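Local coordinates for leucine aminopeptidase (Fimbriiglobus ruber, PDB 7D1B), which probably acts as a zinc-dependent glutaminyl cyclase of the M28 peptidase family, forming pyroglutamate from the N-terminal glutamine of peptides, at residues A[213-218]-A[224-229]; A[242-247]-A[258-263]. One frame throughout, in Å; residues are numbered along the deposited sequence.

Contact 1 (A[213-218]-A[224-229]); sequences NGYTKA and YRYTGA
Tyr215 reaches from the helix segment 213-218 to the strand segment 224-229 and lays its ring against Tyr226. With chi1 at 178° the Tyr215 ring swings away from its own backbone N and reaches toward the strand. Tyr226 CD2 lies over one face of the Tyr215 ring, displaced toward the rim and 3.5 Å from Tyr215 CE1. The ring planes stand 52° apart, so the pair is neither a stack nor edge-to-face. At the phenol end, Tyr226 N donates a fairly straight hydrogen bond to Tyr215 OH (3.0 Å, 160°). The Arg225 side chain crosses that of Tyr215 at about a right angle, with Arg225 CD 3.4 Å from Tyr215 OH. The Arg225 chain bends at chi2, and NH1 turns back to donate to Tyr224 O at 2.9 Å. A phenylalanine in place of Tyr215 would probably leave Tyr226 N without its acceptor. Tyr226 OH is hydrogen-bonded to Asp180 on strand 178-184. The contact thus attaches the C-terminal end of helix 206-218 to the start of strand 225-232, which pairs with strand 123-130; Ile295, before strand 297-300, also touches Tyr215.

Contact 2 (A[242-247]-A[258-263]); sequences LAMEGY and ELWRVA
Met244 and Trp260 form a Met-aromatic contact between the short strand 242-244 and helix 253-266. The strand and the helix segment run roughly antiparallel, at 144°, with their axes 11.3 Å apart. Along the helix, Glu258 comes first, and its OE1 is hydrogen-bonded to Gln337 NE2. Trp260 follows two residues later and carries the contact. Its indole is directed at the strand, and one face receives the Met244 methyl. Met244 CE sits 3.5 Å from the centroid of the Trp260 five-membered ring, only 10° off the normal, as a CH-pi contact. The sulfur stands further back over the same ring: Met244 SD is 4.9 Å from the centroid of the Trp260 five-membered ring. Met244 is extended beyond CG. Its side chain slides past that of Trp260 in the opposite direction, with Met244 CG 4.0 Å from Trp260 CZ2. Trp260 NE1 donates to Val272 O, which satisfies the buried N-H and should help fix the ring. Further along the helix, Ala263 touches Phe271, whose ring meets Trp260 edge-to-face. The strand backbone also borders the indole. Ala243 O approaches obliquely, whereas Leu242 O lies at the edge near the ring plane, 3.5 Å from Trp260 CZ2.

Overall arrangement
The two contacts follow one another along the chain. Contact 1 closes within strand 225-232 before contact 2 opens at strand 242-244. Their centres are 22 Å apart and their nearest atoms about 6 Å apart, so they do not touch. Strand 297-300 offers an indirect connection. It neighbours 225-232 in the mixed sheet, and Ala229 is hydrogen-bonded through its backbone to Pro296 just before it, while Leu242 packs on Val300 and Trp260 on Val298. Both contacts lie away from the zinc site of Asp155, Glu188 and His309. The Tyr224 side chain comes within about 5 Å, nearest atoms, of a bound polyether, and within about 3 Å of a glycerol, both probably from the crystallisation liquor.

Contact 1 (A[213-218]-A[224-229])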
ATOM      1  N   ASN A 213       3.262  -7.818  14.338  1.00 15.70           N
ATOM      2  CA  ASN A 213       3.769  -8.551  15.492  1.00 17.89           C
ATOM      3  C   ASN A 213       5.031  -7.913  16.041  1.00 17.49           C
ATOM      4  O   ASN A 213       5.225  -7.863  17.265  1.00 19.52           O
ATOM      5  CB  ASN A 213       4.053 -10.001  15.116  1.00 21.04           C
ATOM      6  CG  ASN A 213       2.805 -10.800  14.955  1.00 26.60           C
ATOM      7  OD1 ASN A 213       1.756 -10.443  15.491  1.00 31.12           O
ATOM      8  ND2 ASN A 213       2.899 -11.894  14.219  1.00 28.88           N
ATOM      9  N   GLY A 214       5.916  -7.438  15.156  1.00 17.61           N
ATOM     10  CA  GLY A 214       7.132  -6.792  15.621  1.00 18.64           C
ATOM     11  C   GLY A 214       6.835  -5.529  16.399  1.00 19.13           C
ATOM     12  O   GLY A 214       7.465  -5.245  17.429  1.00 21.27           O
ATOM     13  N   TYR A 215       5.845  -4.769  15.938  1.00 17.65           N
ATOM     14  CA  TYR A 215       5.435  -3.572  16.659  1.00 18.33           C
ATOM     15  C   TYR A 215       4.865  -3.937  18.023  1.00 18.41           C
ATOM     16  O   TYR A 215       5.216  -3.328  19.038  1.00 20.69           O
ATOM     17  CB  TYR A 215       4.413  -2.785  15.838  1.00 17.65           C
ATOM     18  CG  TYR A 215       3.900  -1.555  16.543  1.00 17.60           C
ATOM     19  CD1 TYR A 215       4.738  -0.462  16.777  1.00 18.44           C
ATOM     20  CD2 TYR A 215       2.582  -1.477  16.965  1.00 18.08           C
ATOM     21  CE1 TYR A 215       4.271   0.670  17.424  1.00 18.31           C
ATOM     22  CE2 TYR A 215       2.097  -0.341  17.603  1.00 18.35           C
ATOM     23  CZ  TYR A 215       2.950   0.723  17.831  1.00 17.87           C
ATOM     24  OH  TYR A 215       2.483   1.872  18.430  1.00 19.29           O
ATOM     25  N   THR A 216       3.976  -4.931  18.066  1.00 18.24           N
ATOM     26  CA  THR A 216       3.422  -5.358  19.351  1.00 20.61           C
ATOM     27  C   THR A 216       4.521  -5.763  20.332  1.00 22.04           C
ATOM     28  O   THR A 216       4.485  -5.386  21.512  1.00 24.32           O
ATOM     29  CB  THR A 216       2.431  -6.502  19.129  1.00 21.70           C
ATOM     30  OG1 THR A 216       1.344  -6.003  18.344  1.00 23.16           O
ATOM     31  CG2 THR A 216       1.895  -7.041  20.453  1.00 23.26           C
ATOM     32  N   LYS A 217       5.529  -6.494  19.852  1.00 21.33           N
ATOM     33  CA  LYS A 217       6.606  -6.940  20.734  1.00 24.97           C
ATOM     34  C   LYS A 217       7.462  -5.770  21.211  1.00 25.00           C
ATOM     35  O   LYS A 217       7.883  -5.733  22.374  1.00 26.94           O
ATOM     36  CB  LYS A 217       7.462  -7.967  19.999  1.00 28.43           C
ATOM     37  CG  LYS A 217       6.790  -9.306  19.842  1.00 33.88           C
ATOM     38  CD  LYS A 217       7.639 -10.257  19.023  1.00 38.19           C
ATOM     39  CE  LYS A 217       7.577 -11.656  19.606  1.00 41.25           C
ATOM     40  NZ  LYS A 217       6.187 -12.005  20.010  1.00 42.67           N
ATOM     41  N   ALA A 218       7.716  -4.795  20.336  1.00 23.60           N
ATOM     42  CA  ALA A 218       8.649  -3.715  20.639  1.00 24.96           C
ATOM     43  C   ALA A 218       8.016  -2.516  21.335  1.00 25.39           C
ATOM     44  O   ALA A 218       8.745  -1.717  21.931  1.00 26.75           O
ATOM     45  CB  ALA A 218       9.309  -3.221  19.346  1.00 26.35           C
ATOM     46  N   TYR A 224       8.017   6.137  20.292  1.00 18.58           N
ATOM     47  CA  TYR A 224       6.901   6.650  19.515  1.00 17.23           C
ATOM     48  C   TYR A 224       5.790   5.609  19.551  1.00 15.99           C
ATOM     49  O   TYR A 224       6.002   4.455  19.940  1.00 16.94           O
ATOM     50  CB  TYR A 224       7.301   6.929  18.053  1.00 17.38           C
ATOM     51  CG  TYR A 224       7.745   5.677  17.316  1.00 18.37           C
ATOM     52  CD1 TYR A 224       6.821   4.835  16.695  1.00 19.60           C
ATOM     53  CD2 TYR A 224       9.093   5.325  17.262  1.00 20.66           C
ATOM     54  CE1 TYR A 224       7.240   3.676  16.054  1.00 21.14           C
ATOM     55  CE2 TYR A 224       9.510   4.176  16.626  1.00 22.11           C
ATOM     56  CZ  TYR A 224       8.584   3.366  16.016  1.00 22.85           C
ATOM     57  OH  TYR A 224       9.013   2.224  15.382  1.00 26.45           O
ATOM     58  N   ARG A 225       4.610   6.016  19.103  1.00 16.26           N
ATOM     59  CA  ARG A 225       3.525   5.086  18.825  1.00 16.15           C
ATOM     60  C   ARG A 225       2.972   5.379  17.437  1.00 14.55           C
ATOM     61  O   ARG A 225       2.984   6.526  16.983  1.00 15.24           O
ATOM     62  CB  ARG A 225       2.383   5.225  19.829  1.00 19.13           C
ATOM     63  CG  ARG A 225       2.767   4.871  21.247  1.00 22.92           C
ATOM     64  CD  ARG A 225       3.075   3.369  21.385  1.00 25.27           C
ATOM     65  NE  ARG A 225       3.353   2.976  22.767  1.00 27.76           N
ATOM     66  CZ  ARG A 225       4.554   3.033  23.328  1.00 29.86           C
ATOM     67  NH1 ARG A 225       5.597   3.466  22.629  1.00 30.73           N
ATOM     68  NH2 ARG A 225       4.718   2.649  24.589  1.00 32.26           N
ATOM     69  N   TYR A 226       2.478   4.334  16.768  1.00 14.33           N
ATOM     70  CA  TYR A 226       1.776   4.497  15.499  1.00 13.42           C
ATOM     71  C   TYR A 226       0.330   4.867  15.783  1.00 14.15           C
ATOM     72  O   TYR A 226      -0.393   4.112  16.440  1.00 17.56           O
ATOM     73  CB  TYR A 226       1.837   3.210  14.683  1.00 14.22           C
ATOM     74  CG  TYR A 226       3.157   2.984  13.986  1.00 13.00           C
ATOM     75  CD1 TYR A 226       3.650   3.931  13.083  1.00 13.23           C
ATOM     76  CD2 TYR A 226       3.882   1.811  14.183  1.00 14.07           C
ATOM     77  CE1 TYR A 226       4.856   3.741  12.431  1.00 13.61           C
ATOM     78  CE2 TYR A 226       5.076   1.597  13.510  1.00 14.68           C
ATOM     79  CZ  TYR A 226       5.555   2.564  12.627  1.00 13.85           C
ATOM     80  OH  TYR A 226       6.743   2.361  11.973  1.00 15.29           O
ATOM     81  N   THR A 227      -0.109   6.011  15.275  1.00 13.33           N
ATOM     82  CA  THR A 227      -1.453   6.493  15.552  1.00 14.08           C
ATOM     83  C   THR A 227      -2.418   6.270  14.396  1.00 13.20           C
ATOM     84  O   THR A 227      -3.628   6.480  14.570  1.00 15.03           O
ATOM     85  CB  THR A 227      -1.419   7.970  15.941  1.00 15.13           C
ATOM     86  OG1 THR A 227      -0.752   8.686  14.905  1.00 16.19           O
ATOM     87  CG2 THR A 227      -0.658   8.160  17.270  1.00 17.77           C
ATOM     88  N   GLY A 228      -1.938   5.831  13.240  1.00 12.16           N
ATOM     89  CA  GLY A 228      -2.827   5.568  12.126  1.00 12.71           C
ATOM     90  C   GLY A 228      -2.029   5.042  10.956  1.00 11.81           C
ATOM     91  O   GLY A 228      -0.821   5.307  10.823  1.00 12.23           O
ATOM     92  N   ALA A 229      -2.738   4.322  10.077  1.00 11.45           N
ATOM     93  CA  ALA A 229      -2.139   3.745   8.884  1.00 11.21           C
ATOM     94  C   ALA A 229      -3.139   3.782   7.747  1.00 10.50           C
ATOM     95  O   ALA A 229      -4.320   3.497   7.949  1.00 11.63           O
ATOM     96  CB  ALA A 229      -1.712   2.300   9.124  1.00 12.03           C
TER
HETATM   97  O   HOH W   1       0.134   1.949  19.022  1.00 40.13           O

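Contact 2 (A[242-247]-A[258-263])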
ATOM      1  N   LEU A 242     -13.461   4.564  -4.558  1.00 11.46           N
ATOM      2  CA  LEU A 242     -12.810   4.261  -3.277  1.00 11.41           C
ATOM      3  C   LEU A 242     -13.871   4.401  -2.196  1.00 11.56           C
ATOM      4  O   LEU A 242     -14.120   5.487  -1.671  1.00 11.75           O
ATOM      5  CB  LEU A 242     -11.592   5.162  -3.051  1.00 11.92           C
ATOM      6  CG  LEU A 242     -10.525   5.126  -4.154  1.00 11.64           C
ATOM      7  CD1 LEU A 242      -9.413   6.117  -3.839  1.00 12.09           C
ATOM      8  CD2 LEU A 242      -9.970   3.715  -4.373  1.00 12.70           C
ATOM      9  N   ALA A 243     -14.538   3.285  -1.907  1.00 13.38           N
ATOM     10  CA  ALA A 243     -15.637   3.231  -0.961  1.00 12.71           C
ATOM     11  C   ALA A 243     -15.152   2.716   0.390  1.00 13.11           C
ATOM     12  O   ALA A 243     -13.974   2.426   0.592  1.00 14.65           O
ATOM     13  CB  ALA A 243     -16.796   2.404  -1.540  1.00 13.77           C
ATOM     14  N   MET A 244     -16.080   2.613   1.333  1.00 12.88           N
ATOM     15  CA  MET A 244     -15.749   2.325   2.720  1.00 12.81           C
ATOM     16  C   MET A 244     -15.997   0.849   3.011  1.00 14.21           C
ATOM     17  O   MET A 244     -17.130   0.370   2.927  1.00 14.84           O
ATOM     18  CB  MET A 244     -16.599   3.209   3.620  1.00 13.73           C
ATOM     19  CG  MET A 244     -16.316   4.679   3.384  1.00 13.77           C
ATOM     20  SD  MET A 244     -17.485   5.709   4.275  1.00 14.33           S
ATOM     21  CE  MET A 244     -16.666   7.303   4.165  1.00 14.85           C
ATOM     22  N   GLU A 245     -14.942   0.116   3.341  1.00 17.90           N
ATOM     23  CA  GLU A 245     -15.177  -1.287   3.685  1.00 19.78           C
ATOM     24  C   GLU A 245     -15.131  -1.496   5.180  1.00 17.58           C
ATOM     25  O   GLU A 245     -14.659  -0.644   5.934  1.00 15.11           O
ATOM     26  CB  GLU A 245     -14.370  -2.345   2.920  1.00 19.05           C
ATOM     27  CG  GLU A 245     -12.867  -2.425   3.209  1.00 17.03           C
ATOM     28  CD  GLU A 245     -12.508  -3.092   4.543  1.00 13.90           C
ATOM     29  OE1 GLU A 245     -11.699  -2.496   5.277  1.00 12.80           O
ATOM     30  OE2 GLU A 245     -13.048  -4.174   4.877  1.00 15.18           O
ATOM     31  N   GLY A 246     -15.699  -2.626   5.593  1.00 19.82           N
ATOM     32  CA  GLY A 246     -16.108  -2.773   6.971  1.00 19.91           C
ATOM     33  C   GLY A 246     -14.968  -2.830   7.964  1.00 16.20           C
ATOM     34  O   GLY A 246     -15.089  -2.303   9.070  1.00 17.52           O
ATOM     35  N   TYR A 247     -13.868  -3.518   7.630  1.00 14.35           N
ATOM     36  CA  TYR A 247     -12.806  -3.583   8.630  1.00 14.15           C
ATOM     37  C   TYR A 247     -12.226  -2.199   8.895  1.00 13.48           C
ATOM     38  O   TYR A 247     -11.898  -1.864  10.041  1.00 13.94           O
ATOM     39  CB  TYR A 247     -11.723  -4.568   8.214  1.00 13.96           C
ATOM     40  CG  TYR A 247     -12.195  -5.993   8.228  1.00 15.64           C
ATOM     41  CD1 TYR A 247     -12.437  -6.655   9.422  1.00 20.31           C
ATOM     42  CD2 TYR A 247     -12.383  -6.683   7.044  1.00 16.38           C
ATOM     43  CE1 TYR A 247     -12.861  -7.987   9.434  1.00 22.42           C
ATOM     44  CE2 TYR A 247     -12.802  -8.008   7.039  1.00 19.65           C
ATOM     45  CZ  TYR A 247     -13.052  -8.644   8.237  1.00 22.57           C
ATOM     46  OH  TYR A 247     -13.475  -9.954   8.239  1.00 27.42           O
ATOM     47  N   GLU A 258     -11.344  11.650   8.675  1.00 12.01           N
ATOM     48  CA  GLU A 258     -10.321  12.619   8.271  1.00 11.97           C
ATOM     49  C   GLU A 258      -9.954  12.463   6.809  1.00 11.79           C
ATOM     50  O   GLU A 258      -9.829  13.456   6.087  1.00 12.06           O
ATOM     51  CB  GLU A 258      -9.067  12.474   9.129  1.00 13.75           C
ATOM     52  CG  GLU A 258      -9.248  13.026  10.522  1.00 15.20           C
ATOM     53  CD  GLU A 258      -7.989  13.010  11.358  1.00 16.50           C
ATOM     54  OE1 GLU A 258      -6.975  12.412  10.930  1.00 16.31           O
ATOM     55  OE2 GLU A 258      -8.008  13.617  12.456  1.00 19.51           O
ATOM     56  N   LEU A 259      -9.746  11.219   6.357  1.00 11.76           N
ATOM     57  CA  LEU A 259      -9.300  11.007   4.986  1.00 12.36           C
ATOM     58  C   LEU A 259     -10.360  11.453   3.993  1.00 11.19           C
ATOM     59  O   LEU A 259     -10.054  12.122   2.998  1.00 11.92           O
ATOM     60  CB  LEU A 259      -8.990   9.541   4.779  1.00 14.18           C
ATOM     61  CG  LEU A 259      -7.705   8.951   5.261  0.56 13.83           C
ATOM     62  CD1 LEU A 259      -7.815   7.462   5.007  0.56 14.79           C
ATOM     63  CD2 LEU A 259      -6.505   9.533   4.502  0.56 14.59           C
ATOM     64  N   TRP A 260     -11.606  11.064   4.234  1.00 11.11           N
ATOM     65  CA  TRP A 260     -12.668  11.452   3.317  1.00 11.20           C
ATOM     66  C   TRP A 260     -12.968  12.949   3.412  1.00 10.93           C
ATOM     67  O   TRP A 260     -13.326  13.572   2.405  1.00 11.87           O
ATOM     68  CB  TRP A 260     -13.922  10.589   3.531  1.00 11.54           C
ATOM     69  CG  TRP A 260     -13.976   9.327   2.687  1.00 11.72           C
ATOM     70  CD1 TRP A 260     -14.875   9.077   1.687  1.00 12.10           C
ATOM     71  CD2 TRP A 260     -13.130   8.156   2.766  1.00 11.25           C
ATOM     72  NE1 TRP A 260     -14.640   7.837   1.134  1.00 12.58           N
ATOM     73  CE2 TRP A 260     -13.582   7.251   1.777  1.00 12.11           C
ATOM     74  CE3 TRP A 260     -12.059   7.773   3.587  1.00 11.86           C
ATOM     75  CZ2 TRP A 260     -12.992   5.996   1.577  1.00 12.91           C
ATOM     76  CZ3 TRP A 260     -11.467   6.532   3.374  1.00 13.10           C
ATOM     77  CH2 TRP A 260     -11.935   5.654   2.376  1.00 13.34           C
ATOM     78  N   ARG A 261     -12.775  13.565   4.589  1.00 11.51           N
ATOM     79  CA  ARG A 261     -12.896  15.015   4.701  1.00 11.44           C
ATOM     80  C   ARG A 261     -11.833  15.700   3.848  1.00 11.08           C
ATOM     81  O   ARG A 261     -12.129  16.629   3.077  1.00 11.26           O
ATOM     82  CB  ARG A 261     -12.785  15.420   6.179  1.00 12.30           C
ATOM     83  CG  ARG A 261     -13.044  16.896   6.441  1.00 12.60           C
ATOM     84  CD  ARG A 261     -12.894  17.252   7.914  1.00 13.57           C
ATOM     85  NE  ARG A 261     -13.847  16.473   8.714  1.00 12.78           N
ATOM     86  CZ  ARG A 261     -13.534  15.616   9.692  1.00 13.41           C
ATOM     87  NH1 ARG A 261     -12.280  15.464  10.092  1.00 16.56           N
ATOM     88  NH2 ARG A 261     -14.502  14.914  10.275  1.00 13.87           N
ATOM     89  N   VAL A 262     -10.579  15.260   3.975  1.00 11.35           N
ATOM     90  CA  VAL A 262      -9.520  15.820   3.131  1.00 11.37           C
ATOM     91  C   VAL A 262      -9.842  15.624   1.653  1.00 11.06           C
ATOM     92  O   VAL A 262      -9.657  16.536   0.843  1.00 11.96           O
ATOM     93  CB  VAL A 262      -8.150  15.233   3.515  1.00 11.71           C
ATOM     94  CG1 VAL A 262      -7.088  15.608   2.498  1.00 13.04           C
ATOM     95  CG2 VAL A 262      -7.736  15.707   4.899  1.00 12.71           C
ATOM     96  N   ALA A 263     -10.324  14.425   1.271  1.00 10.82           N
ATOM     97  CA  ALA A 263     -10.668  14.182  -0.125  1.00 11.42           C
ATOM     98  C   ALA A 263     -11.702  15.181  -0.620  1.00 11.05           C
ATOM     99  O   ALA A 263     -11.644  15.626  -1.775  1.00 12.23           O
ATOM    100  CB  ALA A 263     -11.173  12.755  -0.308  1.00 12.34           C
TER